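1,3,6,8-tetrahydroxynaphthalene synthase (Streptomyces coelicolor, PDB 1U0M) catalyses the iterative condensation of five malonyl-CoA units and the cyclisation of the resulting pentaketide to 1,3,6,8-tetrahydroxynaphthalene, a precursor in melanin biosynthesis. Local coordinates at residues F241-D244 against K245-A249; E252-A255 against P256-E260; V277-G281 against P282-D286; L292-D295 against P296-R300. One frame throughout, in Å; residues are numbered along the deposited sequence.

Contact 1: F241-D244 against K245-A249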
loop_
_atom_site.group_PDB
_atom_site.type_symbol
_atom_site.label_atom_id
_atom_site.label_comp_id
_atom_site.label_asym_id
_atom_site.label_seq_id
_atom_site.Cartn_x
_atom_site.Cartn_y
_atom_site.Cartn_z
ATOM N N PHE A 241 2.791 3.140 -17.934
ATOM C CA PHE A 241 1.440 3.603 -17.692
ATOM C C PHE A 241 0.504 3.421 -18.890
ATOM O O PHE A 241 0.816 3.838 -20.003
ATOM C CB PHE A 241 1.478 5.081 -17.289
ATOM C CG PHE A 241 0.173 5.595 -16.769
ATOM C CD1 PHE A 241 -0.411 5.020 -15.644
ATOM C CD2 PHE A 241 -0.479 6.648 -17.402
ATOM C CE1 PHE A 241 -1.631 5.489 -15.151
ATOM C CE2 PHE A 241 -1.709 7.122 -16.910
ATOM C CZ PHE A 241 -2.275 6.542 -15.788
ATOM N N LEU A 242 -0.648 2.807 -18.639
ATOM C CA LEU A 242 -1.645 2.561 -19.676
ATOM C C LEU A 242 -2.955 3.253 -19.318
ATOM O O LEU A 242 -3.543 3.019 -18.249
ATOM C CB LEU A 242 -1.892 1.060 -19.842
ATOM C CG LEU A 242 -0.877 0.215 -20.622
ATOM C CD1 LEU A 242 0.519 0.366 -20.051
ATOM C CD2 LEU A 242 -1.309 -1.231 -20.561
ATOM N N LEU A 243 -3.405 4.114 -20.218
ATOM C CA LEU A 243 -4.636 4.854 -20.019
ATOM C C LEU A 243 -5.541 4.645 -21.235
ATOM O O LEU A 243 -5.239 5.116 -22.337
ATOM C CB LEU A 243 -4.305 6.330 -19.841
ATOM C CG LEU A 243 -5.415 7.287 -19.420
ATOM C CD1 LEU A 243 -6.007 6.884 -18.075
ATOM C CD2 LEU A 243 -4.820 8.677 -19.363
ATOM N N ASP A 244 -6.638 3.919 -21.025
ATOM C CA ASP A 244 -7.597 3.618 -22.084
ATOM C C ASP A 244 -8.259 4.879 -22.632
ATOM O O ASP A 244 -8.663 5.766 -21.885
ATOM C CB ASP A 244 -8.674 2.658 -21.563
ATOM C CG ASP A 244 -9.563 2.106 -22.671
ATOM O OD1 ASP A 244 -9.497 0.886 -22.937
ATOM O OD2 ASP A 244 -10.327 2.887 -23.273
ATOM N N LYS A 245 -8.359 4.933 -23.953
ATOM C CA LYS A 245 -8.961 6.048 -24.680
ATOM C C LYS A 245 -10.318 6.437 -24.109
ATOM O O LYS A 245 -10.703 7.601 -24.149
ATOM C CB LYS A 245 -9.143 5.656 -26.147
ATOM C CG LYS A 245 -7.893 5.091 -26.842
ATOM C CD LYS A 245 -7.253 3.894 -26.102
ATOM C CE LYS A 245 -8.271 2.828 -25.692
ATOM N NZ LYS A 245 -9.068 2.285 -26.827
ATOM N N ARG A 246 -11.023 5.442 -23.572
ATOM C CA ARG A 246 -12.358 5.608 -23.004
ATOM C C ARG A 246 -12.452 6.183 -21.596
ATOM O O ARG A 246 -13.552 6.342 -21.070
ATOM C CB ARG A 246 -13.079 4.264 -23.005
ATOM C CG ARG A 246 -13.312 3.685 -24.377
ATOM C CD ARG A 246 -13.764 2.241 -24.284
ATOM N NE ARG A 246 -12.708 1.373 -23.764
ATOM C CZ ARG A 246 -12.792 0.048 -23.696
ATOM N NH1 ARG A 246 -13.890 -0.574 -24.114
ATOM N NH2 ARG A 246 -11.775 -0.658 -23.219
ATOM N N VAL A 247 -11.320 6.499 -20.984
ATOM C CA VAL A 247 -11.341 7.025 -19.631
ATOM C C VAL A 247 -12.219 8.262 -19.414
ATOM O O VAL A 247 -13.018 8.295 -18.481
ATOM C CB VAL A 247 -9.909 7.311 -19.129
ATOM C CG1 VAL A 247 -9.956 7.958 -17.750
ATOM C CG2 VAL A 247 -9.129 6.005 -19.053
ATOM N N PRO A 248 -12.096 9.293 -20.266
ATOM C CA PRO A 248 -12.937 10.479 -20.054
ATOM C C PRO A 248 -14.443 10.172 -20.066
ATOM O O PRO A 248 -15.184 10.605 -19.179
ATOM C CB PRO A 248 -12.514 11.404 -21.193
ATOM C CG PRO A 248 -12.177 10.437 -22.285
ATOM C CD PRO A 248 -11.379 9.381 -21.550
ATOM N N ALA A 249 -14.883 9.415 -21.066
ATOM C CA ALA A 249 -16.289 9.043 -21.195
ATOM C C ALA A 249 -16.847 8.397 -19.925
ATOM O O ALA A 249 -18.062 8.398 -19.705
ATOM C CB ALA A 249 -16.470 8.096 -22.383
#

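Contact 2: E252-A255 against P256-E260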
loop_
_atom_site.group_PDB
_atom_site.type_symbol
_atom_site.label_atom_id
_atom_site.label_comp_id
_atom_site.label_asym_id
_atom_site.label_seq_id
_atom_site.Cartn_x
_atom_site.Cartn_y
_atom_site.Cartn_z
ATOM N N GLU A 252 -19.575 9.878 -17.235
ATOM C CA GLU A 252 -21.020 9.686 -17.208
ATOM C C GLU A 252 -21.412 8.708 -16.101
ATOM O O GLU A 252 -22.237 9.030 -15.246
ATOM C CB GLU A 252 -21.515 9.185 -18.576
ATOM C CG GLU A 252 -23.027 8.997 -18.678
ATOM C CD GLU A 252 -23.492 8.675 -20.096
ATOM O OE1 GLU A 252 -23.298 9.521 -20.997
ATOM O OE2 GLU A 252 -24.057 7.578 -20.314
ATOM N N PRO A 253 -20.821 7.504 -16.091
ATOM C CA PRO A 253 -21.156 6.520 -15.056
ATOM C C PRO A 253 -20.732 6.916 -13.643
ATOM O O PRO A 253 -21.278 6.412 -12.666
ATOM C CB PRO A 253 -20.433 5.262 -15.533
ATOM C CG PRO A 253 -20.399 5.433 -17.022
ATOM C CD PRO A 253 -20.005 6.878 -17.146
ATOM N N LEU A 254 -19.760 7.815 -13.537
ATOM C CA LEU A 254 -19.265 8.239 -12.233
ATOM C C LEU A 254 -20.087 9.339 -11.585
ATOM O O LEU A 254 -20.199 9.393 -10.359
ATOM C CB LEU A 254 -17.807 8.695 -12.347
ATOM C CG LEU A 254 -17.184 9.383 -11.124
ATOM C CD1 LEU A 254 -17.304 8.508 -9.889
ATOM C CD2 LEU A 254 -15.733 9.670 -11.412
ATOM N N ALA A 255 -20.650 10.218 -12.406
ATOM C CA ALA A 255 -21.462 11.329 -11.915
ATOM C C ALA A 255 -22.478 10.890 -10.857
ATOM O O ALA A 255 -22.545 11.476 -9.770
ATOM C CB ALA A 255 -22.175 12.005 -13.082
ATOM N N PRO A 256 -23.284 9.854 -11.159
ATOM C CA PRO A 256 -24.291 9.350 -10.218
ATOM C C PRO A 256 -23.688 8.920 -8.883
ATOM O O PRO A 256 -24.264 9.167 -7.824
ATOM C CB PRO A 256 -24.905 8.173 -10.972
ATOM C CG PRO A 256 -24.791 8.600 -12.400
ATOM C CD PRO A 256 -23.391 9.157 -12.454
ATOM N N ALA A 257 -22.530 8.269 -8.942
ATOM C CA ALA A 257 -21.852 7.808 -7.740
ATOM C C ALA A 257 -21.523 9.004 -6.861
ATOM O O ALA A 257 -21.443 8.891 -5.638
ATOM C CB ALA A 257 -20.576 7.062 -8.109
ATOM N N LEU A 258 -21.324 10.152 -7.496
ATOM C CA LEU A 258 -21.018 11.373 -6.767
ATOM C C LEU A 258 -22.291 11.905 -6.120
ATOM O O LEU A 258 -22.264 12.421 -5.005
ATOM C CB LEU A 258 -20.434 12.418 -7.716
ATOM C CG LEU A 258 -18.981 12.185 -8.130
ATOM C CD1 LEU A 258 -18.593 13.142 -9.240
ATOM C CD2 LEU A 258 -18.086 12.376 -6.919
ATOM N N LYS A 259 -23.408 11.771 -6.825
ATOM C CA LYS A 259 -24.687 12.234 -6.310
ATOM C C LYS A 259 -25.203 11.277 -5.245
ATOM O O LYS A 259 -25.630 11.709 -4.176
ATOM C CB LYS A 259 -25.693 12.360 -7.453
ATOM C CG LYS A 259 -25.288 13.413 -8.473
ATOM C CD LYS A 259 -26.133 13.362 -9.731
ATOM C CE LYS A 259 -25.614 14.357 -10.762
ATOM N NZ LYS A 259 -26.277 14.224 -12.092
ATOM N N GLU A 260 -25.154 9.981 -5.531
ATOM C CA GLU A 260 -25.611 8.971 -4.581
ATOM C C GLU A 260 -25.086 9.253 -3.179
ATOM O O GLU A 260 -25.851 9.355 -2.227
ATOM C CB GLU A 260 -25.148 7.576 -5.022
ATOM C CG GLU A 260 -26.208 6.708 -5.700
ATOM C CD GLU A 260 -27.522 7.428 -5.919
ATOM O OE1 GLU A 260 -28.551 6.968 -5.373
ATOM O OE2 GLU A 260 -27.529 8.449 -6.638
#

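Contact 3: V277-G281 against P282-D286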
loop_
_atom_site.group_PDB
_atom_site.type_symbol
_atom_site.label_atom_id
_atom_site.label_comp_id
_atom_site.label_asym_id
_atom_site.label_seq_id
_atom_site.Cartn_x
_atom_site.Cartn_y
_atom_site.Cartn_z
ATOM N N VAL A 277 -11.734 18.353 -6.904
ATOM C CA VAL A 277 -11.648 17.012 -7.462
ATOM C C VAL A 277 -10.471 16.860 -8.417
ATOM O O VAL A 277 -10.127 17.793 -9.141
ATOM C CB VAL A 277 -12.930 16.649 -8.229
ATOM C CG1 VAL A 277 -14.141 17.083 -7.438
ATOM C CG2 VAL A 277 -12.922 17.300 -9.597
ATOM N N HIS A 278 -9.859 15.679 -8.418
ATOM C CA HIS A 278 -8.733 15.423 -9.300
ATOM C C HIS A 278 -9.099 14.545 -10.482
ATOM O O HIS A 278 -9.584 13.425 -10.324
ATOM C CB HIS A 278 -7.571 14.769 -8.551
ATOM C CG HIS A 278 -6.523 14.198 -9.459
ATOM N ND1 HIS A 278 -6.009 14.896 -10.530
ATOM C CD2 HIS A 278 -5.917 12.988 -9.475
ATOM C CE1 HIS A 278 -5.134 14.139 -11.168
ATOM N NE2 HIS A 278 -5.061 12.976 -10.549
ATOM N N ALA A 279 -8.848 15.079 -11.669
ATOM C CA ALA A 279 -9.101 14.376 -12.913
ATOM C C ALA A 279 -7.920 14.719 -13.819
ATOM O O ALA A 279 -7.469 15.868 -13.857
ATOM C CB ALA A 279 -10.415 14.852 -13.530
ATOM N N GLY A 280 -7.410 13.718 -14.529
ATOM C CA GLY A 280 -6.282 13.944 -15.413
ATOM C C GLY A 280 -6.631 14.785 -16.624
ATOM O O GLY A 280 -7.408 14.366 -17.478
ATOM N N GLY A 281 -6.055 15.978 -16.703
ATOM C CA GLY A 281 -6.328 16.847 -17.830
ATOM C C GLY A 281 -7.724 17.429 -17.763
ATOM O O GLY A 281 -8.651 16.758 -17.315
ATOM N N PRO A 282 -7.907 18.680 -18.214
ATOM C CA PRO A 282 -9.206 19.358 -18.201
ATOM C C PRO A 282 -10.288 18.639 -18.994
ATOM O O PRO A 282 -11.477 18.891 -18.796
ATOM C CB PRO A 282 -8.882 20.734 -18.778
ATOM C CG PRO A 282 -7.760 20.437 -19.723
ATOM C CD PRO A 282 -6.898 19.510 -18.896
ATOM N N ARG A 283 -9.879 17.752 -19.893
ATOM C CA ARG A 283 -10.850 17.020 -20.693
ATOM C C ARG A 283 -11.757 16.246 -19.749
ATOM O O ARG A 283 -12.969 16.464 -19.712
ATOM C CB ARG A 283 -10.151 16.057 -21.671
ATOM C CG ARG A 283 -9.332 14.928 -21.033
ATOM C CD ARG A 283 -7.950 15.384 -20.579
ATOM N NE ARG A 283 -7.105 15.787 -21.703
ATOM C CZ ARG A 283 -6.760 14.988 -22.709
ATOM N NH1 ARG A 283 -7.184 13.731 -22.742
ATOM N NH2 ARG A 283 -5.991 15.447 -23.689
ATOM N N ILE A 284 -11.151 15.357 -18.972
ATOM C CA ILE A 284 -11.869 14.533 -18.015
ATOM C C ILE A 284 -12.536 15.393 -16.946
ATOM O O ILE A 284 -13.592 15.042 -16.423
ATOM C CB ILE A 284 -10.906 13.536 -17.337
ATOM C CG1 ILE A 284 -10.293 12.614 -18.392
ATOM C CG2 ILE A 284 -11.639 12.731 -16.282
ATOM C CD1 ILE A 284 -9.244 11.671 -17.846
ATOM N N LEU A 285 -11.919 16.525 -16.631
ATOM C CA LEU A 285 -12.462 17.418 -15.618
ATOM C C LEU A 285 -13.712 18.129 -16.121
ATOM O O LEU A 285 -14.615 18.432 -15.343
ATOM C CB LEU A 285 -11.412 18.449 -15.206
ATOM C CG LEU A 285 -11.679 19.208 -13.904
ATOM C CD1 LEU A 285 -11.673 18.234 -12.739
ATOM C CD2 LEU A 285 -10.616 20.272 -13.703
ATOM N N ASP A 286 -13.762 18.392 -17.424
ATOM C CA ASP A 286 -14.908 19.071 -18.020
ATOM C C ASP A 286 -16.112 18.166 -18.225
ATOM O O ASP A 286 -17.243 18.643 -18.337
ATOM C CB ASP A 286 -14.520 19.713 -19.350
ATOM C CG ASP A 286 -13.908 21.082 -19.168
ATOM O OD1 ASP A 286 -14.513 21.904 -18.450
ATOM O OD2 ASP A 286 -12.829 21.343 -19.740
#

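Contact 4: L292-D295 against P296-R300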
loop_
_atom_site.group_PDB
_atom_site.type_symbol
_atom_site.label_atom_id
_atom_site.label_comp_id
_atom_site.label_asym_id
_atom_site.label_seq_id
_atom_site.Cartn_x
_atom_site.Cartn_y
_atom_site.Cartn_z
ATOM N N LEU A 292 -22.310 15.976 -14.124
ATOM C CA LEU A 292 -22.695 16.245 -12.741
ATOM C C LEU A 292 -23.598 17.466 -12.756
ATOM O O LEU A 292 -24.639 17.483 -12.105
ATOM C CB LEU A 292 -21.473 16.519 -11.849
ATOM C CG LEU A 292 -21.736 16.264 -10.364
ATOM C CD1 LEU A 292 -21.586 14.777 -10.091
ATOM C CD2 LEU A 292 -20.767 17.037 -9.511
ATOM N N GLU A 293 -23.183 18.489 -13.499
ATOM C CA GLU A 293 -23.966 19.711 -13.649
ATOM C C GLU A 293 -23.733 20.769 -12.592
ATOM O O GLU A 293 -24.668 21.327 -12.035
ATOM C CB GLU A 293 -25.462 19.373 -13.707
ATOM C CG GLU A 293 -25.800 18.221 -14.647
ATOM C CD GLU A 293 -27.211 17.730 -14.491
ATOM O OE1 GLU A 293 -27.699 17.656 -13.346
ATOM O OE2 GLU A 293 -27.838 17.395 -15.513
ATOM N N VAL A 294 -22.465 21.033 -12.326
ATOM C CA VAL A 294 -22.093 22.061 -11.384
ATOM C C VAL A 294 -21.879 23.236 -12.322
ATOM O O VAL A 294 -22.831 23.818 -12.856
ATOM C CB VAL A 294 -20.803 21.696 -10.619
ATOM C CG1 VAL A 294 -20.256 22.905 -9.880
ATOM C CG2 VAL A 294 -21.102 20.596 -9.650
ATOM N N ASP A 295 -20.622 23.551 -12.565
ATOM C CA ASP A 295 -20.266 24.646 -13.441
ATOM C C ASP A 295 -18.819 24.377 -13.789
ATOM O O ASP A 295 -18.086 23.754 -12.992
ATOM C CB ASP A 295 -20.486 26.011 -12.730
ATOM C CG ASP A 295 -19.599 26.229 -11.522
ATOM O OD1 ASP A 295 -18.372 26.214 -11.692
ATOM O OD2 ASP A 295 -20.109 26.436 -10.396
ATOM N N PRO A 296 -18.382 24.763 -14.997
ATOM C CA PRO A 296 -16.961 24.485 -15.293
ATOM C C PRO A 296 -16.063 25.061 -14.186
ATOM O O PRO A 296 -15.354 24.340 -13.488
ATOM C CB PRO A 296 -16.713 25.167 -16.636
ATOM C CG PRO A 296 -18.012 25.768 -17.058
ATOM C CD PRO A 296 -19.059 25.557 -16.036
ATOM N N HIS A 297 -16.154 26.379 -14.044
ATOM C CA HIS A 297 -15.433 27.203 -13.076
ATOM C C HIS A 297 -15.324 26.612 -11.673
ATOM O O HIS A 297 -14.518 27.071 -10.872
ATOM C CB HIS A 297 -16.128 28.576 -12.996
ATOM C CG HIS A 297 -15.421 29.577 -12.137
ATOM N ND1 HIS A 297 -14.194 30.111 -12.476
ATOM C CD2 HIS A 297 -15.776 30.159 -10.964
ATOM C CE1 HIS A 297 -13.829 30.983 -11.551
ATOM N NE2 HIS A 297 -14.771 31.032 -10.625
ATOM N N ALA A 298 -16.126 25.593 -11.384
ATOM C CA ALA A 298 -16.117 24.967 -10.069
ATOM C C ALA A 298 -14.768 24.345 -9.747
ATOM O O ALA A 298 -14.254 24.492 -8.636
ATOM C CB ALA A 298 -17.212 23.911 -9.986
ATOM N N PHE A 299 -14.202 23.648 -10.727
ATOM C CA PHE A 299 -12.909 22.995 -10.553
ATOM C C PHE A 299 -11.810 23.937 -11.005
ATOM O O PHE A 299 -10.946 23.565 -11.797
ATOM C CB PHE A 299 -12.850 21.708 -11.372
ATOM C CG PHE A 299 -14.150 20.976 -11.429
ATOM C CD1 PHE A 299 -15.081 21.269 -12.419
ATOM C CD2 PHE A 299 -14.470 20.032 -10.465
ATOM C CE1 PHE A 299 -16.315 20.632 -12.446
ATOM C CE2 PHE A 299 -15.701 19.388 -10.482
ATOM C CZ PHE A 299 -16.627 19.690 -11.475
ATOM N N ARG A 300 -11.861 25.165 -10.500
ATOM C CA ARG A 300 -10.879 26.183 -10.836
ATOM C C ARG A 300 -9.528 25.861 -10.209
ATOM O O ARG A 300 -8.481 26.105 -10.811
ATOM C CB ARG A 300 -11.362 27.553 -10.344
ATOM C CG ARG A 300 -10.326 28.662 -10.484
ATOM C CD ARG A 300 -10.877 30.045 -10.125
ATOM N NE ARG A 300 -11.193 30.208 -8.705
ATOM C CZ ARG A 300 -12.304 29.768 -8.119
ATOM N NH1 ARG A 300 -13.225 29.129 -8.829
ATOM N NH2 ARG A 300 -12.494 29.976 -6.822
#

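Contact 1: F241-D244 against K245-A249
Asp244 and Arg246 pair within the turn that follows strand 238-243, the guanidinium meeting the carboxylate side-on with NE and NH2. Arg246 NH2 reaches Asp244 OD1 at 2.8 Å and Arg246 NE reaches Asp244 OD2 at 2.9 Å. Both acceptor oxygens lie close to the guanidinium plane, but the donors stand above the carboxylate plane, the two planes being 28° apart. With CG anti to the backbone N (chi1 -170°), the Asp244 carboxylate swings over the following peptides, and the anti lone pair of OD2 takes Arg246 N at 2.7 Å, which closes an Asx turn. Lys245 folds back over the same acid through bends at chi2, chi3 and chi4, yet its NZ stays 3.8 Å from Asp244 OD2, a long salt bridge. Next to the turn, Leu243 and Val247 cross at about a right angle, Leu243 CD1 meeting Val247 CG2. Asp244 to Val247 is a type I beta turn, and Trp229 packs beside both Asp244 and Arg246. Without the carboxylate, as in an alanine here, Arg246 N and the guanidinium would probably lose their shared partner, and the arginine would be freer to turn. One carboxylate thus serves both as the acceptor that shapes the turn and as an anion bound by Arg246 and approached more loosely by Lys245, which would probably favour its ionised form and limit its rotation at this partly exposed corner.

Contact 2: E252-A255 against P256-E260
Leu254 and Ala255 meet the next turn of helix 251-263 mainly through their carbonyls. Among the backbone bonds, Leu258 N lies 3.2 Å from Leu254 O, with an N-H...O angle of 139°, and the same nitrogen makes a weak bond to Ala255 O at 2.9 Å. That oxygen also accepts Lys259 N at 3.1 Å, so two donors converge on Ala255 O. Further along, Glu260 N bonds to Pro256 O within the second segment. The break in this pattern is at Pro256, whose ring nitrogen carries no hydrogen: instead of a donor, Pro256 CD stands 3.0 Å from Glu252 O, and the helix is kinked here.

The apolar contacts gather on the inward side. Leu254 points CG away from its own backbone N (chi1 171°), which carries CD1 alongside Ala257 CB at 4.0 Å and within 4.4 Å of Leu258 CG. Beyond the segment, Leu254 and Leu258 rest on Ala347 and Met349 of strand 346-355, and Ala255 and Leu258 also touch helix 281-291.

Of the polar side chains, Lys259 runs extended beyond CG toward the end of helix 281-291, with its CG passing 3.6 Å from Ala255 O; its NZ makes a weak hydrogen bond to Phe291 O and a long, weak ion pair with Glu293. The outcome is an amphipathic helix: Leu254 and Leu258 lie against the sheet, Ala255 and Leu258 against the neighbouring helix, and Ala257 is buried, while the proline costs one backbone bond and bends the axis.

Contact 3: V277-G281 against P282-D286
The passage from edge strand 276-278 into helix 281-291, in the C-terminal half of the thiolase fold, folds back on itself so that Val277 meets Leu285. Its His278 touches Cys146, the probable active-site nucleophile, and Asn311, consistent with the Cys-His-Asn triad of chalcone synthase relatives. On the opposite flank of the strand, Val277 CG2 presses on Leu285 CD1 at 3.5 Å, the two side chains crossing at a slant. Ala279 CB is wedged between Ile284 CG2 and Leu285 CD1, 3.7 Å from each. The Ile284 branch CG1-CD1 turns to the glycines, and CD1 stops 3.3 Å from Gly280 O. Arg283 takes the cramped rotamer with CG between its backbone N and carbonyl carbon (chi1 64°) and then bends at chi2 and chi3; this brings CD to 3.3 Å from Gly280 O and draws NE back beside Gly281 CA. An alanine here is likely to uncover this side of the two glycines and lose the packing on Thr53. Gly281 has positive phi (72°), and a CB there would collide with Arg283 CD. The first helical turn is closed by Leu285 N to Gly281 O at 3.3 Å. The side-chain contacts here are aliphatic, the one backbone hydrogen bond across the two segments is weak, and Gly281, lacking a side chain, probably lets the chain turn into the helix shortly after His278.

Contact 4: L292-D295 against P296-R300
The Phe299 ring lies near the Asp295 carbonyl, its CE1 3.6 Å from Asp295 O at an oblique approach. One face of the ring carries Ala298 CB, 4.1 Å above the plane and shifted toward the rim, and the side chain also touches Leu285, Leu288 and Ser289 of helix 281-291. The second flat group, the His297 ring, has Arg300 NH1 3.0 Å above one face, again offset toward the rim; Asp295 OD1 approaches that ring only obliquely.

Asp295 holds its CG between its backbone N and carbonyl carbon (chi1 64°), a position that turns the carboxylate over the start of the short 3-10 segment 296-298. How OD1 sits against the backbone of Ala298 is doubtful, the two being modelled too close. The main-chain carbonyl makes the turn: Ala298 N donates to Asp295 O at 3.1 Å, although the place of that nitrogen is less sure. Phe299 N follows with a bond to Pro296 O at 3.1 Å, and Phe299 is the centre of an inverse gamma turn.

Across the loop, Val294 CG1 meets Ala298 CB, modelled closer than is likely. At the end of the loop Arg300 is salt-bridged to Glu327. Chemically the loop is divided: Pro296 and His297 are exposed and Asp295 partly so, whereas Val294 and Ala298 pack on Tyr275, and the apolar ring of Phe299 is buried against helix 281-291.

Read from the N terminus, the four contacts come in series, none nested in or crossing another. Contact 1 closes the turn leaving strand 238-243, and contact 2 follows at once as consecutive turns of helix 251-263. After strand 276-278, contact 3 closes the bend into helix 281-291, and contact 4 closes the loop from there to helix 300-308. In space they chain together differently: Val247 and Pro248 of contact 1 pack on Ile284 of contact 3, Val277 and Leu285 of contact 3 meet Phe299 of contact 4, and Leu292 of contact 4 lies on Leu258 of contact 2. Helix 281-291 and the loop after it thereby join the strand 238-243 turn, helix 251-263 and the edge of the large sheet.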